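Local coordinates for protein cellulase (Xanthomonas axonopodis pv. citri, PDB 4W7W) that probably hydrolyses beta-1,4-glucosidic bonds of cellulose and binds a cello-oligosaccharide in the glycan-binding sites of its glycoside hydrolase family 5 (beta/alpha)8 barrel, at residues A[47-52]-A[92-97]; A[97-102]-A[142-147]; A[59-64]-A[323-328]; A[37-42]-A[113-118]. All coordinates share one frame; numbering follows the deposited sequence. Where two conformers were deposited one is given.

Interaction 1: residues A[47-52]-A[92-97]; sequences YTYPAA and KKSLEA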
loop_
_atom_site.group_PDB
_atom_site.type_symbol
_atom_site.label_atom_id
_atom_site.label_comp_id
_atom_site.label_asym_id
_atom_site.label_seq_id
_atom_site.Cartn_x
_atom_site.Cartn_y
_atom_site.Cartn_z
ATOM N N TYR A 47 -18.761 -4.744 -1.669
ATOM C CA TYR A 47 -17.466 -4.291 -2.155
ATOM C C TYR A 47 -17.530 -4.278 -3.662
ATOM O O TYR A 47 -18.445 -4.844 -4.273
ATOM C CB TYR A 47 -16.360 -5.226 -1.663
ATOM C CG TYR A 47 -16.383 -6.615 -2.249
ATOM C CD1 TYR A 47 -17.120 -7.631 -1.651
ATOM C CD2 TYR A 47 -15.644 -6.934 -3.377
ATOM C CE1 TYR A 47 -17.128 -8.919 -2.152
ATOM C CE2 TYR A 47 -15.651 -8.219 -3.890
ATOM C CZ TYR A 47 -16.391 -9.201 -3.292
ATOM O OH TYR A 47 -16.356 -10.464 -3.825
ATOM N N THR A 48 -16.555 -3.615 -4.272
ATOM C CA THR A 48 -16.475 -3.541 -5.708
ATOM C C THR A 48 -15.025 -3.500 -6.129
ATOM O O THR A 48 -14.179 -3.049 -5.370
ATOM C CB THR A 48 -17.214 -2.299 -6.233
ATOM O OG1 THR A 48 -17.278 -2.362 -7.655
ATOM C CG2 THR A 48 -16.514 -1.002 -5.814
ATOM N N TYR A 49 -14.754 -3.974 -7.334
ATOM C CA TYR A 49 -13.481 -3.753 -7.991
ATOM C C TYR A 49 -13.580 -2.489 -8.840
ATOM O O TYR A 49 -14.674 -1.993 -9.107
ATOM C CB TYR A 49 -13.053 -5.003 -8.788
ATOM C CG TYR A 49 -12.332 -5.992 -7.902
ATOM C CD1 TYR A 49 -13.012 -6.714 -6.938
ATOM C CD2 TYR A 49 -10.967 -6.160 -7.991
ATOM C CE1 TYR A 49 -12.348 -7.564 -6.073
ATOM C CE2 TYR A 49 -10.292 -7.008 -7.121
ATOM C CZ TYR A 49 -10.981 -7.712 -6.179
ATOM O OH TYR A 49 -10.278 -8.543 -5.331
ATOM N N PRO A 50 -12.436 -1.940 -9.259
ATOM C CA PRO A 50 -12.496 -0.676 -9.980
ATOM C C PRO A 50 -13.075 -0.839 -11.374
ATOM O O PRO A 50 -13.057 -1.930 -11.949
ATOM C CB PRO A 50 -11.020 -0.235 -10.061
ATOM C CG PRO A 50 -10.272 -1.102 -9.070
ATOM C CD PRO A 50 -11.055 -2.380 -9.014
ATOM N N ALA A 51 -13.589 0.246 -11.914
ATOM C CA ALA A 51 -14.002 0.265 -13.305
ATOM C C ALA A 51 -12.753 0.368 -14.164
ATOM O O ALA A 51 -11.777 1.008 -13.769
ATOM C CB ALA A 51 -14.897 1.471 -13.577
ATOM N N ALA A 52 -12.804 -0.186 -15.369
ATOM C CA ALA A 52 -11.680 -0.045 -16.282
ATOM C C ALA A 52 -11.368 1.430 -16.548
ATOM O O ALA A 52 -10.205 1.804 -16.698
ATOM C CB ALA A 52 -11.962 -0.751 -17.592
ATOM N N LYS A 92 -7.372 -10.465 -11.604
ATOM C CA LYS A 92 -6.796 -10.605 -12.942
ATOM C C LYS A 92 -7.435 -9.661 -13.953
ATOM O O LYS A 92 -6.761 -9.176 -14.855
ATOM C CB LYS A 92 -6.875 -12.069 -13.406
ATOM C CG LYS A 92 -5.896 -12.944 -12.639
ATOM C CD LYS A 92 -5.894 -14.385 -13.083
ATOM C CE LYS A 92 -4.769 -15.128 -12.384
ATOM N NZ LYS A 92 -4.542 -16.481 -12.945
ATOM N N LYS A 93 -8.726 -9.370 -13.795
ATOM C CA LYS A 93 -9.396 -8.406 -14.649
ATOM C C LYS A 93 -8.842 -6.992 -14.421
ATOM O O LYS A 93 -8.590 -6.246 -15.380
ATOM C CB LYS A 93 -10.905 -8.480 -14.396
ATOM C CG LYS A 93 -11.750 -7.524 -15.192
ATOM C CD LYS A 93 -13.238 -7.800 -14.976
ATOM C CE LYS A 93 -14.122 -6.746 -15.607
ATOM N NZ LYS A 93 -15.503 -6.841 -15.071
ATOM N N SER A 94 -8.617 -6.619 -13.165
ATOM C CA SER A 94 -7.944 -5.354 -12.880
ATOM C C SER A 94 -6.540 -5.309 -13.481
ATOM O O SER A 94 -6.113 -4.273 -13.988
ATOM C CB SER A 94 -7.875 -5.088 -11.371
ATOM O OG SER A 94 -9.164 -4.888 -10.820
ATOM N N LEU A 95 -5.818 -6.425 -13.407
ATOM C CA LEU A 95 -4.491 -6.479 -13.993
ATOM C C LEU A 95 -4.531 -6.261 -15.505
ATOM O O LEU A 95 -3.662 -5.573 -16.040
ATOM C CB LEU A 95 -3.837 -7.802 -13.654
ATOM C CG LEU A 95 -2.446 -8.030 -14.248
ATOM C CD1 LEU A 95 -1.455 -6.938 -13.870
ATOM C CD2 LEU A 95 -1.957 -9.390 -13.810
ATOM N N GLU A 96 -5.520 -6.826 -16.193
ATOM C CA GLU A 96 -5.643 -6.564 -17.624
ATOM C C GLU A 96 -5.778 -5.074 -17.893
ATOM O O GLU A 96 -5.172 -4.552 -18.831
ATOM C CB GLU A 96 -6.837 -7.312 -18.243
ATOM C CG GLU A 96 -6.657 -8.816 -18.357
ATOM C CD GLU A 96 -7.683 -9.506 -19.248
ATOM O OE1 GLU A 96 -8.302 -8.850 -20.137
ATOM O OE2 GLU A 96 -7.811 -10.737 -19.064
ATOM N N ALA A 97 -6.589 -4.394 -17.085
ATOM C CA ALA A 97 -6.791 -2.964 -17.281
ATOM C C ALA A 97 -5.509 -2.190 -17.011
ATOM O O ALA A 97 -5.149 -1.268 -17.766
ATOM C CB ALA A 97 -7.902 -2.460 -16.388
HETATM O O HOH W 1 -11.084 -3.771 -12.491
#
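With CG of Tyr49 anti to its own carbonyl carbon (chi1 -85°) and OG of Ser94 turned in the same sense (chi1 -66°), the ring edge of Tyr49 is brought beside the hydroxyl of Ser94, between the loop 47-52 and residues 92-97 of helix 85-100. OG of Ser94 lies in the plane of the Tyr49 ring, beyond its rim, 3.6 Å from CD2 of Tyr49. The same oxygen stands 3.6 Å from CD of Pro50, so it touches carbons of two adjacent loop side chains, without a direct hydrogen bond to either. A water supplies the polar link: it donates to O of Pro50 at 2.8 Å and is bonded to OG of Ser94, also at 2.8 Å. The carbonyl of Pro50 is thus tied to the helix indirectly. Farther along, CA of Ala52 passes 4.5 Å from CB of Ala97, a looser apolar touch. The phenol OH of Tyr49 is bonded to Gln87, about two turns before Ser94 on helix 85-100. Around the contact, Leu68 of strand 65-70 touches Tyr49, Pro50 and Ser94, while Phe55 of helix 52-60 packs on Pro50, Ser94 and Ala97, wedged between loop and helix 85-100.

Interaction 2: residues A[97-102]-A[142-147]; sequences AAKANK and KDDKAV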
loop_
_atom_site.group_PDB
_atom_site.type_symbol
_atom_site.label_atom_id
_atom_site.label_comp_id
_atom_site.label_asym_id
_atom_site.label_seq_id
_atom_site.Cartn_x
_atom_site.Cartn_y
_atom_site.Cartn_z
ATOM N N ALA A 97 -6.589 -4.394 -17.085
ATOM C CA ALA A 97 -6.791 -2.964 -17.281
ATOM C C ALA A 97 -5.509 -2.190 -17.011
ATOM O O ALA A 97 -5.149 -1.268 -17.766
ATOM C CB ALA A 97 -7.902 -2.460 -16.388
ATOM N N ALA A 98 -4.820 -2.532 -15.924
ATOM C CA ALA A 98 -3.543 -1.878 -15.623
ATOM C C ALA A 98 -2.559 -2.062 -16.768
ATOM O O ALA A 98 -1.969 -1.109 -17.252
ATOM C CB ALA A 98 -2.960 -2.406 -14.318
ATOM N N LYS A 99 -2.413 -3.296 -17.247
ATOM C CA LYS A 99 -1.473 -3.552 -18.322
ATOM C C LYS A 99 -1.812 -2.790 -19.594
ATOM O O LYS A 99 -0.935 -2.240 -20.261
ATOM C CB LYS A 99 -1.379 -5.050 -18.609
ATOM C CG LYS A 99 -0.630 -5.831 -17.544
ATOM C CD LYS A 99 -0.845 -7.338 -17.664
ATOM C CE LYS A 99 -0.474 -7.901 -19.025
ATOM N NZ LYS A 99 -0.544 -9.386 -19.001
ATOM N N ALA A 100 -3.095 -2.726 -19.919
ATOM C CA ALA A 100 -3.512 -2.036 -21.127
ATOM C C ALA A 100 -3.213 -0.550 -21.061
ATOM O O ALA A 100 -3.018 0.080 -22.086
ATOM C CB ALA A 100 -4.989 -2.257 -21.373
ATOM N N ASN A 101 -3.164 -0.013 -19.838
ATOM C CA ASN A 101 -2.858 1.384 -19.597
ATOM C C ASN A 101 -1.417 1.625 -19.150
ATOM O O ASN A 101 -1.073 2.710 -18.676
ATOM C CB ASN A 101 -3.854 1.945 -18.583
ATOM C CG ASN A 101 -5.230 2.087 -19.197
ATOM O OD1 ASN A 101 -5.508 3.078 -19.876
ATOM N ND2 ASN A 101 -6.079 1.082 -19.022
ATOM N N LYS A 102 -0.567 0.626 -19.357
ATOM C CA LYS A 102 0.860 0.724 -19.064
ATOM C C LYS A 102 1.123 1.080 -17.599
ATOM O O LYS A 102 2.034 1.835 -17.256
ATOM C CB LYS A 102 1.569 1.661 -20.034
ATOM C CG LYS A 102 1.355 1.291 -21.500
ATOM C CD LYS A 102 2.141 2.192 -22.433
ATOM C CE LYS A 102 1.764 1.960 -23.888
ATOM N NZ LYS A 102 2.686 2.663 -24.823
ATOM N N LYS A 142 3.725 -14.731 -10.881
ATOM C CA LYS A 142 5.177 -14.692 -11.034
ATOM C C LYS A 142 5.614 -14.272 -12.427
ATOM O O LYS A 142 6.637 -13.611 -12.562
ATOM C CB LYS A 142 5.839 -15.998 -10.636
ATOM C CG LYS A 142 5.303 -17.195 -11.360
ATOM C CD LYS A 142 6.048 -18.453 -10.933
ATOM C CE LYS A 142 7.418 -18.527 -11.577
ATOM N NZ LYS A 142 7.329 -18.980 -12.987
ATOM N N ASP A 143 4.840 -14.616 -13.448
ATOM C CA ASP A 143 5.187 -14.225 -14.810
ATOM C C ASP A 143 4.531 -12.925 -15.290
ATOM O O ASP A 143 4.515 -12.646 -16.487
ATOM C CB ASP A 143 4.897 -15.392 -15.756
ATOM C CG ASP A 143 5.630 -16.665 -15.353
ATOM O OD1 ASP A 143 6.800 -16.573 -14.920
ATOM O OD2 ASP A 143 5.038 -17.757 -15.464
ATOM N N ASP A 144 4.051 -12.108 -14.350
ATOM C CA ASP A 144 3.467 -10.802 -14.652
ATOM C C ASP A 144 4.398 -9.652 -14.130
ATOM O O ASP A 144 4.363 -9.310 -12.956
ATOM C CB ASP A 144 2.040 -10.733 -14.064
ATOM C CG ASP A 144 1.060 -11.797 -14.660
ATOM O OD1 ASP A 144 0.903 -11.896 -15.894
ATOM O OD2 ASP A 144 0.397 -12.530 -13.888
ATOM N N LYS A 145 5.193 -9.045 -15.024
ATOM C CA LYS A 145 6.121 -7.950 -14.675
ATOM C C LYS A 145 5.432 -6.684 -14.130
ATOM O O LYS A 145 6.033 -5.847 -13.453
ATOM C CB LYS A 145 7.014 -7.587 -15.871
ATOM C CG LYS A 145 8.158 -8.563 -16.096
ATOM C CD LYS A 145 9.106 -8.089 -17.188
ATOM C CE LYS A 145 10.542 -8.502 -16.896
ATOM N NZ LYS A 145 11.176 -7.606 -15.886
ATOM N N ALA A 146 4.170 -6.541 -14.452
ATOM C CA ALA A 146 3.399 -5.425 -13.953
ATOM C C ALA A 146 2.999 -5.570 -12.484
ATOM O O ALA A 146 2.567 -4.578 -11.889
ATOM C CB ALA A 146 2.149 -5.232 -14.800
ATOM N N VAL A 147 3.095 -6.774 -11.924
ATOM C CA VAL A 147 2.548 -7.017 -10.594
ATOM C C VAL A 147 3.595 -6.824 -9.508
ATOM O O VAL A 147 4.713 -7.350 -9.611
ATOM C CB VAL A 147 1.930 -8.420 -10.522
ATOM C CG1 VAL A 147 1.418 -8.694 -9.117
ATOM C CG2 VAL A 147 0.813 -8.571 -11.537
HETATM O O HOH W 2 1.602 -10.140 -17.714
#
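A single water oxygen is held from two sides, accepting from NZ of Lys99 at 2.6 Å and donating to OD1 of Asp144 at 2.6 Å, and through it the end of helix 85-100 is coupled to the loop before strand 147-150. The two charged groups do not meet directly: NZ of Lys99 and OD1 of Asp144 are 4.2 Å apart, beyond a salt bridge. A bend at chi3 of Lys99 (56°), with the rest of the chain extended, carries the ammonium toward the carboxylate. Nearer the backbone the same side chain serves as an apolar surface, CG of Lys99 resting 4.0 Å from CB of Ala146. Both partners on the loop belong to a type I beta turn running from Asp144 to Val147, which presents the methyl to the lysine's CG and the carboxylate to its far end. Leu95, one turn earlier on the helix, lies against Asp144, Ala146 and Val147 and extends the apolar part inward.

The helix ends just beyond Lys99 in a Schellman motif whose C-prime residue is Lys102, of positive phi. Beside it, O of Ala97 accepts two hydrogen bonds, from the backbone N and the side-chain amide of Asn101, which arrive from opposite faces of the carbonyl plane. The amide bond, from ND2 of Asn101 to O of Ala97, is 2.8 Å long and nearly straight at 168°. The chemistry across the contact is that of a solvent-separated ion pair laid over a small methyl contact: the opposite charges probably attract, and the water, bonded to both, would transmit part of that attraction.

Interaction 3: residues A[59-64]-A[323-328]; sequences AGKGMN and PQMAIL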
loop_
_atom_site.group_PDB
_atom_site.type_symbol
_atom_site.label_atom_id
_atom_site.label_comp_id
_atom_site.label_asym_id
_atom_site.label_seq_id
_atom_site.Cartn_x
_atom_site.Cartn_y
_atom_site.Cartn_z
ATOM N N ALA A 59 -4.165 6.961 -15.691
ATOM C CA ALA A 59 -3.097 6.938 -16.682
ATOM C C ALA A 59 -3.022 8.259 -17.431
ATOM O O ALA A 59 -1.927 8.755 -17.713
ATOM C CB ALA A 59 -3.278 5.802 -17.656
ATOM N N GLY A 60 -4.176 8.828 -17.759
ATOM C CA GLY A 60 -4.239 10.112 -18.466
ATOM C C GLY A 60 -3.706 11.279 -17.666
ATOM O O GLY A 60 -3.321 12.288 -18.231
ATOM N N LYS A 61 -3.647 11.131 -16.348
ATOM C CA LYS A 61 -3.027 12.113 -15.464
ATOM C C LYS A 61 -1.562 11.841 -15.212
ATOM O O LYS A 61 -0.953 12.552 -14.412
ATOM C CB LYS A 61 -3.771 12.150 -14.137
ATOM C CG LYS A 61 -5.204 12.596 -14.266
ATOM C CD LYS A 61 -5.256 13.918 -14.999
ATOM C CE LYS A 61 -6.589 14.593 -14.880
ATOM N NZ LYS A 61 -6.521 15.902 -15.580
ATOM N N GLY A 62 -0.998 10.825 -15.870
ATOM C CA GLY A 62 0.428 10.536 -15.750
ATOM C C GLY A 62 0.762 9.467 -14.737
ATOM O O GLY A 62 1.933 9.203 -14.488
ATOM N N MET A 63 -0.243 8.829 -14.177
ATOM C CA MET A 63 0.036 7.880 -13.136
ATOM C C MET A 63 0.206 6.491 -13.672
ATOM O O MET A 63 -0.666 5.962 -14.374
ATOM C CB MET A 63 -1.041 7.954 -12.117
ATOM C CG MET A 63 -0.923 9.275 -11.414
ATOM S SD MET A 63 -2.336 9.445 -10.376
ATOM C CE MET A 63 -1.838 10.865 -9.409
ATOM N N ASN A 64 1.350 5.906 -13.343
ATOM C CA ASN A 64 1.711 4.598 -13.858
ATOM C C ASN A 64 1.551 3.484 -12.860
ATOM O O ASN A 64 1.948 2.369 -13.152
ATOM C CB ASN A 64 3.142 4.604 -14.406
ATOM C CG ASN A 64 4.185 4.635 -13.315
ATOM O OD1 ASN A 64 3.867 4.910 -12.158
ATOM N ND2 ASN A 64 5.417 4.323 -13.669
ATOM N N PRO A 323 -9.557 18.459 -6.375
ATOM C CA PRO A 323 -8.566 19.515 -6.125
ATOM C C PRO A 323 -7.134 19.048 -5.964
ATOM O O PRO A 323 -6.212 19.633 -6.531
ATOM C CB PRO A 323 -9.103 20.185 -4.855
ATOM C CG PRO A 323 -10.587 20.002 -4.973
ATOM C CD PRO A 323 -10.738 18.608 -5.500
ATOM N N GLN A 324 -6.929 17.964 -5.236
ATOM C CA GLN A 324 -5.562 17.527 -4.969
ATOM C C GLN A 324 -4.887 16.969 -6.212
ATOM O O GLN A 324 -3.666 16.948 -6.302
ATOM C CB GLN A 324 -5.518 16.490 -3.845
ATOM C CG GLN A 324 -6.010 17.009 -2.493
ATOM C CD GLN A 324 -7.462 16.697 -2.213
ATOM O OE1 GLN A 324 -8.311 16.873 -3.091
ATOM N NE2 GLN A 324 -7.766 16.275 -1.000
ATOM N N MET A 325 -5.685 16.526 -7.180
ATOM C CA MET A 325 -5.129 15.981 -8.391
ATOM C C MET A 325 -4.321 16.997 -9.176
ATOM O O MET A 325 -3.383 16.614 -9.860
ATOM C CB MET A 325 -6.233 15.423 -9.285
ATOM C CG MET A 325 -5.734 14.850 -10.612
ATOM S SD MET A 325 -4.404 13.642 -10.484
ATOM C CE MET A 325 -5.333 12.629 -9.382
ATOM N N ALA A 326 -4.666 18.273 -9.086
ATOM C CA ALA A 326 -3.892 19.280 -9.786
ATOM C C ALA A 326 -2.456 19.356 -9.277
ATOM O O ALA A 326 -1.565 19.784 -9.988
ATOM C CB ALA A 326 -4.564 20.626 -9.668
ATOM N N ILE A 327 -2.239 18.978 -8.027
ATOM C CA ILE A 327 -0.896 18.911 -7.472
ATOM C C ILE A 327 -0.247 17.566 -7.793
ATOM O O ILE A 327 0.878 17.523 -8.286
ATOM C CB ILE A 327 -0.903 19.204 -5.958
ATOM C CG1 ILE A 327 -1.334 20.667 -5.747
ATOM C CG2 ILE A 327 0.486 18.986 -5.372
ATOM C CD1 ILE A 327 -1.724 21.000 -4.333
ATOM N N LEU A 328 -0.955 16.475 -7.549
ATOM C CA LEU A 328 -0.395 15.158 -7.833
ATOM C C LEU A 328 0.079 15.036 -9.269
ATOM O O LEU A 328 1.144 14.486 -9.542
ATOM C CB LEU A 328 -1.405 14.050 -7.529
ATOM C CG LEU A 328 -1.860 13.919 -6.081
ATOM C CD1 LEU A 328 -2.966 12.886 -5.979
ATOM C CD2 LEU A 328 -0.711 13.555 -5.163
#
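Lys61 and Met325 mark the closest backbone approach, their CA atoms 8.3 Å apart, where helix 52-60 ends in a Schellman motif at Gly62 (phi 96°) and the chain turns past the short helix 325-328. The side chains that fill the gap are mostly sulfur and methyl groups. Met63 runs extended beyond CG, and its CE meets CE of Met325 tip to tip at 3.9 Å. Two conformers of Met63 were modelled, so this meeting holds for one of them and is less certain than the rest. In that conformer CE of Met63 also lies 3.7 Å from CB of Leu328, the two side chains crossing at a slant. Met325 comes from the other side by a different route: CG is anti to the backbone N (chi1 179°), and bends at chi2 and chi3 fold the thioether back on itself. Its SD sits 4.0 Å from CB of Lys61 and equally far from CG; these two carbons lie on the sulfur, which CE of Met63 also reaches, while the lysine's ammonium extends away to a salt bridge with Asp321.

Tyr57 and Phe58 of helix 52-60 also touch Met325, and Trp296 and Trp298 of strand 293-301 touch Leu328. A hydrogen bond between OG of Ser329 and O of Lys61 adds a polar tie just beyond the end of helix 52-60. In this (beta/alpha)8 barrel the closure made by strand 293-301 beside strand 24-29 is matched on the outside, where the C-terminal helix packs against the end of the helix that follows the first strand.

Interaction 4: residues A[37-42]-A[113-118]; sequences RKKPGT and ATYSGK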
loop_
_atom_site.group_PDB
_atom_site.type_symbol
_atom_site.label_atom_id
_atom_site.label_comp_id
_atom_site.label_asym_id
_atom_site.label_seq_id
_atom_site.Cartn_x
_atom_site.Cartn_y
_atom_site.Cartn_z
ATOM N N ARG A 37 -16.177 -6.625 7.567
ATOM C CA ARG A 37 -16.863 -7.593 8.447
ATOM C C ARG A 37 -17.570 -8.700 7.675
ATOM O O ARG A 37 -17.817 -9.795 8.205
ATOM C CB ARG A 37 -17.912 -6.899 9.339
ATOM C CG ARG A 37 -17.361 -5.950 10.390
ATOM C CD ARG A 37 -18.454 -5.510 11.366
ATOM N NE ARG A 37 -19.478 -4.666 10.730
ATOM C CZ ARG A 37 -19.391 -3.342 10.570
ATOM N NH1 ARG A 37 -18.326 -2.676 11.011
ATOM N NH2 ARG A 37 -20.380 -2.673 9.971
ATOM N N LYS A 38 -17.911 -8.404 6.430
ATOM C CA LYS A 38 -18.731 -9.295 5.649
ATOM C C LYS A 38 -17.868 -10.288 4.879
ATOM O O LYS A 38 -17.089 -9.892 4.025
ATOM C CB LYS A 38 -19.617 -8.486 4.704
ATOM C CG LYS A 38 -20.266 -7.291 5.376
ATOM C CD LYS A 38 -21.748 -7.266 5.105
ATOM C CE LYS A 38 -22.420 -6.136 5.852
ATOM N NZ LYS A 38 -23.873 -6.348 5.839
ATOM N N LYS A 39 -18.016 -11.576 5.191
ATOM C CA LYS A 39 -17.282 -12.666 4.566
ATOM C C LYS A 39 -18.269 -13.739 4.129
ATOM O O LYS A 39 -18.929 -14.321 4.994
ATOM C CB LYS A 39 -16.274 -13.291 5.547
ATOM C CG LYS A 39 -15.457 -14.441 4.956
ATOM C CD LYS A 39 -14.513 -15.089 5.972
ATOM C CE LYS A 39 -13.613 -16.147 5.356
ATOM N NZ LYS A 39 -14.371 -17.374 4.989
ATOM N N PRO A 40 -18.377 -14.036 2.831
ATOM C CA PRO A 40 -17.514 -13.485 1.777
ATOM C C PRO A 40 -17.832 -12.047 1.390
ATOM O O PRO A 40 -17.015 -11.354 0.782
ATOM C CB PRO A 40 -17.800 -14.425 0.595
ATOM C CG PRO A 40 -19.195 -14.910 0.825
ATOM C CD PRO A 40 -19.265 -15.102 2.312
ATOM N N GLY A 41 -19.036 -11.604 1.714
ATOM C CA GLY A 41 -19.567 -10.397 1.122
ATOM C C GLY A 41 -19.974 -10.675 -0.303
ATOM O O GLY A 41 -19.610 -11.688 -0.899
ATOM N N THR A 42 -20.760 -9.762 -0.847
ATOM C CA THR A 42 -21.273 -9.915 -2.202
ATOM C C THR A 42 -20.791 -8.773 -3.086
ATOM O O THR A 42 -20.957 -7.587 -2.758
ATOM C CB THR A 42 -22.807 -9.971 -2.198
ATOM O OG1 THR A 42 -23.231 -11.070 -1.383
ATOM C CG2 THR A 42 -23.368 -10.149 -3.621
ATOM N N ALA A 113 -2.533 -7.155 9.492
ATOM C CA ALA A 113 -1.995 -8.338 10.153
ATOM C C ALA A 113 -3.057 -9.149 10.891
ATOM O O ALA A 113 -2.777 -9.783 11.910
ATOM C CB ALA A 113 -0.819 -7.975 11.060
ATOM N N THR A 114 -4.255 -9.182 10.312
ATOM C CA THR A 114 -5.350 -9.988 10.854
ATOM C C THR A 114 -6.022 -10.825 9.775
ATOM O O THR A 114 -5.998 -10.476 8.592
ATOM C CB THR A 114 -6.438 -9.128 11.529
ATOM O OG1 THR A 114 -7.156 -8.375 10.536
ATOM C CG2 THR A 114 -5.864 -8.225 12.571
ATOM N N TYR A 115 -6.634 -11.928 10.214
ATOM C CA TYR A 115 -7.523 -12.722 9.373
ATOM C C TYR A 115 -8.768 -12.994 10.212
ATOM O O TYR A 115 -8.671 -13.533 11.328
ATOM C CB TYR A 115 -6.869 -14.028 8.960
ATOM C CG TYR A 115 -7.695 -14.846 7.999
ATOM C CD1 TYR A 115 -8.620 -15.777 8.463
ATOM C CD2 TYR A 115 -7.530 -14.729 6.625
ATOM C CE1 TYR A 115 -9.367 -16.555 7.592
ATOM C CE2 TYR A 115 -8.262 -15.505 5.741
ATOM C CZ TYR A 115 -9.181 -16.413 6.232
ATOM O OH TYR A 115 -9.935 -17.199 5.385
ATOM N N SER A 116 -9.924 -12.600 9.674
ATOM C CA SER A 116 -11.202 -12.657 10.374
ATOM C C SER A 116 -11.067 -12.124 11.784
ATOM O O SER A 116 -11.543 -12.730 12.749
ATOM C CB SER A 116 -11.766 -14.074 10.340
ATOM O OG SER A 116 -12.215 -14.343 9.030
ATOM N N GLY A 117 -10.389 -10.984 11.891
ATOM C CA GLY A 117 -10.294 -10.266 13.145
ATOM C C GLY A 117 -9.290 -10.780 14.152
ATOM O O GLY A 117 -9.184 -10.212 15.228
ATOM N N LYS A 118 -8.547 -11.836 13.822
ATOM C CA LYS A 118 -7.553 -12.425 14.734
ATOM C C LYS A 118 -6.163 -12.107 14.214
ATOM O O LYS A 118 -5.904 -12.175 13.019
ATOM C CB LYS A 118 -7.712 -13.952 14.821
ATOM C CG LYS A 118 -9.110 -14.437 15.164
ATOM C CD LYS A 118 -9.568 -14.013 16.544
ATOM C CE LYS A 118 -10.864 -14.725 16.918
ATOM N NZ LYS A 118 -11.502 -14.100 18.106
#
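Lys39 of the long loop after strand 24-29 leans on the tip of a short beta hairpin with a two-residue loop, whose type I' turn runs from Tyr115 to Lys118. Its aliphatic chain does the touching. CD of Lys39 lies 3.9 Å from OG of Ser116, and CE of Lys39 lies 3.8 Å from OH of Tyr115, with the lysine and tyrosine side chains crossing at about a right angle. Neither approach is a hydrogen bond; the two oxygens simply border the methylenes. The contact is small and lies at the rim of the (beta/alpha)8 barrel. The side chain of Lys39 is about 13 Å from a bound beta-D-glucopyranose, and its loop also carries Glu33, Phe34 and Asn35, which line the glycan pocket.

In the next shell the hairpin is closed by N of Tyr115 to O of Lys118 at 2.9 Å and N of Lys118 to O of Tyr115 at 3.0 Å, the pair of backbone bonds that fixes the turn. Tyr115 is buried: its hydroxyl is bonded to O of Gln76 and its ring meets Trp72 edge to face. On the loop side, Arg74 binds the carbonyls of Lys38 and Pro40, and the peptide bond before Pro40 is cis. The lysine is straight through chi3 and then bends at chi4 (-71°), which turns NZ of Lys39 onto O of Pro77.

In the fold
Interactions 1 and 2 are surface contacts in series on helix 85-100, sharing Ala97, and Leu95 of the first reaches into the second. Each is bridged by a water, between a carbonyl and a hydroxyl in interaction 1 and between opposite charges in interaction 2. Interaction 3 is the buried one and relies on thioethers and methyls; it touches interaction 2 where Asn101 and Lys102 lie against Ala59 and Asn64. Interaction 4, partly buried, sits on the other side of the chain's centre from interaction 3 and reaches interaction 1 through Tyr47 against Pro40, Gly41 and Thr42. Lysine methylenes contribute to interactions 2, 3 and 4.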